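PDB 5YQ8: DNA-damage inducible protein DDI1-like protein from Leishmania major, which is an aspartic protease of the DDI1 family, present here as its retroviral protease-like domain, which pairs with a second copy as retropepsins do. Local coordinates for residues L6-T11 / A19-G24; S28-R33 / M88-G93; I76-Y81 / H100-D105. All coordinates share one frame; numbering follows the deposited sequence.

Contact 1: L6-T11 / A19-G24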
# COMPACT_ATOMS: atom_id res chain seq x y z
N LEU A 6 5.57 -5.23 -3.73
CA LEU A 6 4.64 -5.91 -4.68
C LEU A 6 4.65 -5.19 -6.03
O LEU A 6 4.26 -4.04 -6.12
CB LEU A 6 3.19 -5.93 -4.18
CG LEU A 6 2.98 -6.54 -2.81
CD1 LEU A 6 1.47 -6.65 -2.46
CD2 LEU A 6 3.67 -7.94 -2.75
N TYR A 7 5.12 -5.90 -7.06
CA TYR A 7 5.00 -5.46 -8.46
C TYR A 7 4.34 -6.54 -9.31
O TYR A 7 4.54 -7.69 -9.09
CB TYR A 7 6.35 -5.13 -9.04
CG TYR A 7 6.99 -3.90 -8.45
CD1 TYR A 7 7.65 -3.92 -7.20
CD2 TYR A 7 7.02 -2.72 -9.19
CE1 TYR A 7 8.21 -2.78 -6.69
CE2 TYR A 7 7.63 -1.58 -8.68
CZ TYR A 7 8.18 -1.60 -7.45
OH TYR A 7 8.75 -0.47 -7.06
N VAL A 8 3.51 -6.12 -10.24
CA VAL A 8 3.02 -6.97 -11.29
C VAL A 8 3.44 -6.46 -12.65
O VAL A 8 3.54 -5.25 -12.88
CB VAL A 8 1.52 -7.10 -11.20
CG1 VAL A 8 1.14 -7.91 -9.97
CG2 VAL A 8 0.82 -5.73 -11.26
N PRO A 9 3.68 -7.41 -13.59
CA PRO A 9 3.88 -6.96 -14.97
C PRO A 9 2.55 -6.73 -15.71
O PRO A 9 1.51 -7.21 -15.31
CB PRO A 9 4.65 -8.10 -15.58
CG PRO A 9 4.09 -9.34 -14.80
CD PRO A 9 3.79 -8.88 -13.44
N CYS A 10 2.60 -5.95 -16.77
CA CYS A 10 1.48 -5.68 -17.65
C CYS A 10 1.98 -5.00 -18.91
O CYS A 10 3.14 -4.64 -19.01
CB CYS A 10 0.46 -4.74 -16.96
SG CYS A 10 1.05 -3.09 -16.45
N THR A 11 1.09 -4.74 -19.86
CA THR A 11 1.45 -4.06 -21.12
C THR A 11 0.45 -2.93 -21.43
O THR A 11 -0.74 -3.11 -21.29
CB THR A 11 1.47 -5.05 -22.33
OG1 THR A 11 0.17 -5.62 -22.55
CG2 THR A 11 2.43 -6.15 -22.11
N ALA A 19 4.31 -2.61 -12.59
CA ALA A 19 3.41 -1.73 -11.85
C ALA A 19 3.49 -2.05 -10.36
O ALA A 19 3.31 -3.19 -9.98
CB ALA A 19 1.96 -1.90 -12.33
N PHE A 20 3.74 -1.04 -9.56
CA PHE A 20 3.73 -1.15 -8.08
C PHE A 20 2.32 -1.13 -7.49
O PHE A 20 1.55 -0.27 -7.85
CB PHE A 20 4.48 0.02 -7.53
CG PHE A 20 4.70 -0.02 -6.03
CD1 PHE A 20 5.55 -0.96 -5.47
CD2 PHE A 20 4.11 0.95 -5.19
CE1 PHE A 20 5.82 -0.93 -4.11
CE2 PHE A 20 4.35 0.93 -3.83
CZ PHE A 20 5.19 -0.02 -3.29
N VAL A 21 2.03 -2.09 -6.62
CA VAL A 21 0.68 -2.28 -6.08
C VAL A 21 0.65 -1.76 -4.64
O VAL A 21 1.13 -2.46 -3.73
CB VAL A 21 0.27 -3.76 -6.08
CG1 VAL A 21 -1.07 -3.95 -5.37
CG2 VAL A 21 0.26 -4.34 -7.52
N ASP A 22 0.09 -0.57 -4.46
CA ASP A 22 0.22 0.26 -3.23
C ASP A 22 -1.11 0.55 -2.63
O ASP A 22 -1.79 1.42 -3.10
CB ASP A 22 0.91 1.58 -3.59
CG ASP A 22 1.35 2.40 -2.40
OD1 ASP A 22 0.99 2.07 -1.26
OD2 ASP A 22 2.04 3.43 -2.66
N SER A 23 -1.52 -0.20 -1.63
CA SER A 23 -2.86 -0.05 -1.05
C SER A 23 -2.99 1.19 -0.20
O SER A 23 -4.09 1.65 0.03
CB SER A 23 -3.25 -1.31 -0.25
OG SER A 23 -2.74 -1.32 1.09
N GLY A 24 -1.88 1.74 0.23
CA GLY A 24 -1.84 3.06 0.83
C GLY A 24 -1.74 4.28 -0.05
O GLY A 24 -1.63 5.37 0.46
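One face of the Y7 ring is covered by F20, whose CD1 sits over the rim and comes 3.4 Å from Y7 CZ. The ring planes stand 55° apart, so the pair is oblique; D22 OD2 lies at the edge of the F20 ring, in its plane. F20 CG is turned opposite its own backbone N (chi1 -173°), which carries CD1 to the Y7 ring and also to L6 O, at 3.4 Å. Beneath the rings the two strands form the hairpin 7-12/15-21 of the retropepsin fold, Y7 and F20 being a non-hydrogen-bonded pair and V8 and A19 a hydrogen-bonded one. V8 N gives its hydrogen to A19 O (2.9 Å) and A19 N returns one to V8 O (2.8 Å); V21 N adds a nearly straight bond to L6 O (3.0 Å, 169° at the hydrogen). The chain continues from V21 to D22, probably the active-site aspartate, then S23 and G24, the Asp-Ser-Gly form of the aspartic protease signature. S23 OG is hydrogen-bonded to V21 O and S23 N of the second subunit, matching the fireman's grip of aspartic proteases, here made by serine. On the sheet face opposite the rings, V8 CG2 meets A19 CB at 4.1 Å and V21 CG2 at 4.0 Å.

Contact 2: S28-R33 / M88-G93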
# COMPACT_ATOMS: atom_id res chain seq x y z
N SER A 28 -3.44 6.46 -8.61
CA SER A 28 -2.54 5.85 -9.59
C SER A 28 -1.79 6.92 -10.37
O SER A 28 -2.38 7.95 -10.73
CB SER A 28 -3.28 4.93 -10.56
OG SER A 28 -3.71 3.75 -9.88
N ILE A 29 -0.49 6.70 -10.56
CA ILE A 29 0.42 7.67 -11.15
C ILE A 29 1.43 6.94 -11.99
O ILE A 29 1.91 5.90 -11.61
CB ILE A 29 1.15 8.49 -10.10
CG1 ILE A 29 0.21 9.27 -9.18
CG2 ILE A 29 1.96 9.57 -10.79
CD1 ILE A 29 0.82 9.64 -7.85
N MET A 30 1.72 7.50 -13.16
CA MET A 30 2.67 7.01 -14.12
C MET A 30 3.69 8.08 -14.41
O MET A 30 3.32 9.26 -14.57
CB MET A 30 1.92 6.66 -15.41
CG MET A 30 2.81 6.43 -16.60
SD MET A 30 1.86 5.88 -18.03
CE MET A 30 1.33 4.27 -17.57
N ASN A 31 4.96 7.69 -14.56
CA ASN A 31 5.99 8.71 -14.83
C ASN A 31 5.93 9.15 -16.28
O ASN A 31 5.37 8.46 -17.10
CB ASN A 31 7.39 8.30 -14.37
CG ASN A 31 7.85 7.01 -14.96
OD1 ASN A 31 7.15 6.45 -15.83
ND2 ASN A 31 8.97 6.47 -14.47
N LYS A 32 6.43 10.34 -16.58
CA LYS A 32 6.43 10.89 -17.94
C LYS A 32 7.11 9.97 -18.94
O LYS A 32 6.63 9.80 -20.07
CB LYS A 32 7.10 12.26 -18.00
CG LYS A 32 7.14 12.87 -19.41
CD LYS A 32 7.52 14.34 -19.40
CE LYS A 32 7.66 14.89 -20.82
NZ LYS A 32 7.67 16.40 -20.76
N ARG A 33 8.19 9.34 -18.48
CA ARG A 33 9.04 8.53 -19.32
C ARG A 33 8.26 7.36 -19.81
O ARG A 33 8.43 6.98 -20.98
CB ARG A 33 10.30 8.05 -18.55
CG ARG A 33 11.28 7.23 -19.41
CD ARG A 33 12.61 7.00 -18.68
NE ARG A 33 12.40 7.04 -17.22
CZ ARG A 33 12.10 6.00 -16.45
NH1 ARG A 33 12.01 4.76 -16.97
NH2 ARG A 33 11.90 6.17 -15.12
N MET A 88 9.29 5.27 -9.95
CA MET A 88 8.55 4.06 -10.29
C MET A 88 7.68 4.32 -11.49
O MET A 88 6.91 5.30 -11.54
CB MET A 88 7.68 3.57 -9.11
CG MET A 88 8.52 3.30 -7.92
SD MET A 88 7.62 2.33 -6.72
CE MET A 88 6.38 3.45 -6.08
N ASP A 89 7.78 3.41 -12.47
CA ASP A 89 7.11 3.58 -13.76
C ASP A 89 5.62 3.78 -13.56
O ASP A 89 5.05 4.75 -14.07
CB ASP A 89 7.40 2.39 -14.65
CG ASP A 89 8.87 2.34 -15.08
OD1 ASP A 89 9.64 3.26 -14.64
OD2 ASP A 89 9.22 1.42 -15.91
N LEU A 90 4.99 2.91 -12.78
CA LEU A 90 3.57 2.89 -12.67
C LEU A 90 3.22 2.39 -11.30
O LEU A 90 3.78 1.34 -10.83
CB LEU A 90 2.99 1.95 -13.75
CG LEU A 90 1.49 1.86 -13.85
CD1 LEU A 90 0.84 3.22 -14.02
CD2 LEU A 90 1.13 0.95 -15.00
N ILE A 91 2.30 3.12 -10.66
CA ILE A 91 1.75 2.79 -9.40
C ILE A 91 0.24 2.49 -9.57
O ILE A 91 -0.54 3.37 -10.06
CB ILE A 91 1.97 3.93 -8.41
CG1 ILE A 91 3.46 4.30 -8.43
CG2 ILE A 91 1.58 3.47 -7.04
CD1 ILE A 91 3.87 5.45 -7.57
N ILE A 92 -0.14 1.25 -9.21
CA ILE A 92 -1.50 0.87 -9.05
C ILE A 92 -1.97 1.31 -7.65
O ILE A 92 -1.59 0.72 -6.65
CB ILE A 92 -1.64 -0.62 -9.23
CG1 ILE A 92 -1.26 -0.99 -10.64
CG2 ILE A 92 -3.10 -1.06 -9.01
CD1 ILE A 92 -1.43 -2.46 -10.93
N GLY A 93 -2.76 2.37 -7.57
CA GLY A 93 -3.27 2.82 -6.26
C GLY A 93 -4.58 2.18 -5.87
O GLY A 93 -5.19 1.35 -6.58
O HOH W 1 11.98 2.92 -15.34
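S28 and G93 close one end of the contact: G93 N donates to S28 OG over 2.9 Å, almost straight at 173°. With OG lying beside its own backbone N (chi1 -71°), the hydroxyl also approaches I91 O at 3.2 Å, where its bond is weak. Next along, I91 N bonds to I29 O (3.0 Å), whereas the return bond from I29 N to I91 O is long and weak; N31 N then binds D89 O at 3.0 Å. M30 and L90, a non-hydrogen-bonded pair, put their side chains on the same sheet face, and M30 CE touches L90 CD1 at 3.7 Å.

At the other end, the side chains of N31 and D89 extend alongside each other in the same direction. N31 ND2 reaches D89 OD1 at 3.3 Å from above the carboxylate plane, the amide and carboxylate being turned 44° apart. N31, at the N-cap of helix 32-37, caps a backbone N of that helix with its side chain; its OD1 is hydrogen-bonded chiefly to T34 OG1, and its ND2 also to Q86 O. R33 adds a long salt bridge from NH1 to D89 OD1 (3.6 Å), and R37 forms one with OD2, so the carboxylate is shared by two arginines.

Outside this shell, strand 74-83 pairs with M30 through Y81 and I83, while F20 binds L90. Strand 90-92 thus lies between 15-21, parallel to it, and 29-31, antiparallel, an order consistent with the psi-shaped motif of aspartic proteases, beside D22.

Contact 3: I76-Y81 / H100-D105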
# COMPACT_ATOMS: atom_id res chain seq x y z
N ILE A 76 -7.93 -3.79 -19.23
CA ILE A 76 -8.52 -3.10 -18.10
C ILE A 76 -8.34 -1.57 -18.23
O ILE A 76 -7.23 -1.09 -18.38
CB ILE A 76 -7.86 -3.58 -16.80
CG1 ILE A 76 -8.34 -4.96 -16.55
CG2 ILE A 76 -8.26 -2.70 -15.60
CD1 ILE A 76 -7.24 -5.82 -16.03
N PRO A 77 -9.42 -0.79 -18.15
CA PRO A 77 -9.29 0.63 -18.34
C PRO A 77 -8.74 1.26 -17.08
O PRO A 77 -9.39 1.16 -16.02
CB PRO A 77 -10.74 1.08 -18.61
CG PRO A 77 -11.58 0.07 -17.96
CD PRO A 77 -10.82 -1.20 -17.99
N PHE A 78 -7.56 1.92 -17.20
CA PHE A 78 -6.94 2.70 -16.15
C PHE A 78 -7.08 4.19 -16.36
O PHE A 78 -7.13 4.68 -17.46
CB PHE A 78 -5.46 2.36 -16.05
CG PHE A 78 -5.20 1.19 -15.10
CD1 PHE A 78 -5.65 -0.10 -15.42
CD2 PHE A 78 -4.55 1.40 -13.88
CE1 PHE A 78 -5.47 -1.15 -14.57
CE2 PHE A 78 -4.35 0.33 -13.02
CZ PHE A 78 -4.81 -0.94 -13.37
N ALA A 79 -7.08 4.92 -15.25
CA ALA A 79 -6.94 6.39 -15.22
C ALA A 79 -5.88 6.68 -14.18
O ALA A 79 -5.88 6.07 -13.07
CB ALA A 79 -8.20 7.08 -14.81
N PHE A 80 -4.95 7.56 -14.57
CA PHE A 80 -3.89 7.95 -13.68
C PHE A 80 -3.28 9.29 -14.00
O PHE A 80 -3.48 9.81 -15.08
CB PHE A 80 -2.81 6.91 -13.69
CG PHE A 80 -2.46 6.44 -15.03
CD1 PHE A 80 -1.81 7.25 -15.90
CD2 PHE A 80 -2.83 5.18 -15.40
CE1 PHE A 80 -1.53 6.79 -17.14
CE2 PHE A 80 -2.60 4.72 -16.62
CZ PHE A 80 -1.93 5.52 -17.50
N TYR A 81 -2.62 9.88 -13.02
CA TYR A 81 -1.88 11.11 -13.24
C TYR A 81 -0.55 10.81 -13.87
O TYR A 81 -0.02 9.74 -13.74
CB TYR A 81 -1.69 11.83 -11.91
CG TYR A 81 -2.97 12.28 -11.29
CD1 TYR A 81 -3.77 13.24 -11.92
CD2 TYR A 81 -3.39 11.80 -10.06
CE1 TYR A 81 -4.94 13.71 -11.37
CE2 TYR A 81 -4.55 12.32 -9.48
CZ TYR A 81 -5.33 13.25 -10.16
OH TYR A 81 -6.53 13.77 -9.72
N HIS A 100 -11.60 -1.85 -9.99
CA HIS A 100 -11.66 -3.16 -10.62
C HIS A 100 -11.77 -4.32 -9.62
O HIS A 100 -11.62 -5.49 -10.00
CB HIS A 100 -10.45 -3.35 -11.55
CG HIS A 100 -10.30 -2.26 -12.54
ND1 HIS A 100 -11.13 -2.12 -13.62
CD2 HIS A 100 -9.45 -1.21 -12.58
CE1 HIS A 100 -10.78 -1.05 -14.30
NE2 HIS A 100 -9.77 -0.46 -13.68
N GLN A 101 -12.07 -3.99 -8.36
CA GLN A 101 -12.43 -4.96 -7.33
C GLN A 101 -11.36 -6.03 -7.22
O GLN A 101 -11.65 -7.21 -7.13
CB GLN A 101 -13.77 -5.57 -7.68
CG GLN A 101 -14.90 -4.55 -7.78
CD GLN A 101 -16.20 -5.22 -8.11
OE1 GLN A 101 -16.23 -6.44 -8.35
NE2 GLN A 101 -17.28 -4.43 -8.19
N MET A 102 -10.10 -5.59 -7.23
CA MET A 102 -8.96 -6.48 -7.18
C MET A 102 -8.79 -7.09 -5.80
O MET A 102 -9.39 -6.66 -4.83
CB MET A 102 -7.66 -5.74 -7.64
CG MET A 102 -7.72 -5.29 -9.08
SD MET A 102 -6.20 -4.43 -9.54
CE MET A 102 -6.67 -3.52 -11.02
N MET A 103 -7.94 -8.11 -5.76
CA MET A 103 -7.64 -8.83 -4.57
C MET A 103 -6.13 -8.96 -4.51
O MET A 103 -5.48 -9.46 -5.45
CB MET A 103 -8.35 -10.19 -4.56
CG MET A 103 -9.91 -10.16 -4.59
SD MET A 103 -10.79 -11.66 -5.14
CE MET A 103 -12.45 -11.09 -5.46
N ILE A 104 -5.56 -8.54 -3.37
CA ILE A 104 -4.13 -8.58 -3.15
C ILE A 104 -3.92 -9.73 -2.20
O ILE A 104 -4.04 -9.59 -0.95
CB ILE A 104 -3.60 -7.27 -2.56
CG1 ILE A 104 -3.97 -6.08 -3.46
CG2 ILE A 104 -2.08 -7.27 -2.39
CD1 ILE A 104 -3.93 -4.75 -2.69
N ASP A 105 -3.65 -10.88 -2.81
CA ASP A 105 -3.59 -12.16 -2.11
C ASP A 105 -2.13 -12.48 -1.76
O ASP A 105 -1.40 -12.94 -2.60
CB ASP A 105 -4.23 -13.25 -2.95
CG ASP A 105 -4.45 -14.52 -2.19
OD1 ASP A 105 -3.94 -14.67 -1.05
OD2 ASP A 105 -5.15 -15.42 -2.72
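The two backbones form no strand pairing here: the nearest CA atoms, those of I76 and H100, are 8.1 Å apart, and H100 spans the gap with its imidazole. I76 CG2 stands over the centre of one ring face, 3.3 Å from the centroid and 12° off the normal, a CH-pi contact. That methyl is set opposite the backbone N of I76, which carries it across to the imidazole. At the ring edge, in plane, lies P77 O; H100 NE2 donates to it over 2.9 Å, but the bond is bent to 123° and weak, and Q96 OE1 is a second weak partner of NE2. P77 CD rests 3.7 Å from H100 CE1. H100 is the first residue beyond helix 94-99, whose end is closed by a Schellman motif with Q101, at positive phi, as its C-prime residue; the contact therefore joins this helix end to strand 74-83. The F78 ring is tilted 25° from the imidazole, but with centroids 5.6 Å apart there is little face-to-face overlap. M102, extended beyond CG, brings its CE to 4.0 Å from F78 CZ. Further on, M103, I104 and D105 pair antiparallel with the second subunit, carrying the three-stranded sheet of 103-105, 110-113 and 116-119 across the interface.

In the fold
Contacts 1 and 2 lie in neighbouring strands of one mixed sheet, their centres 9 Å apart: F20 of contact 1 probably hydrogen-bonds through its N to L90 O (2.7 Å) and through its O to I92 N (2.6 Å). Segment 76-81 of contact 3 continues that sheet beyond strand 29-31, where Y81 O probably accepts from M30 N (2.9 Å), whereas 103-105 belongs to a separate three-stranded sheet. Contacts 1 and 3 also meet through L6 CD1 and I104 CG2, 3.6 Å apart, and both touch the second subunit. D22, the probable active-site aspartate, belongs to contact 1; the side chain of I91 in contact 2 is about 4 Å from that of D22, and the side chain of F78 in contact 3 is about 11 Å from that of D22.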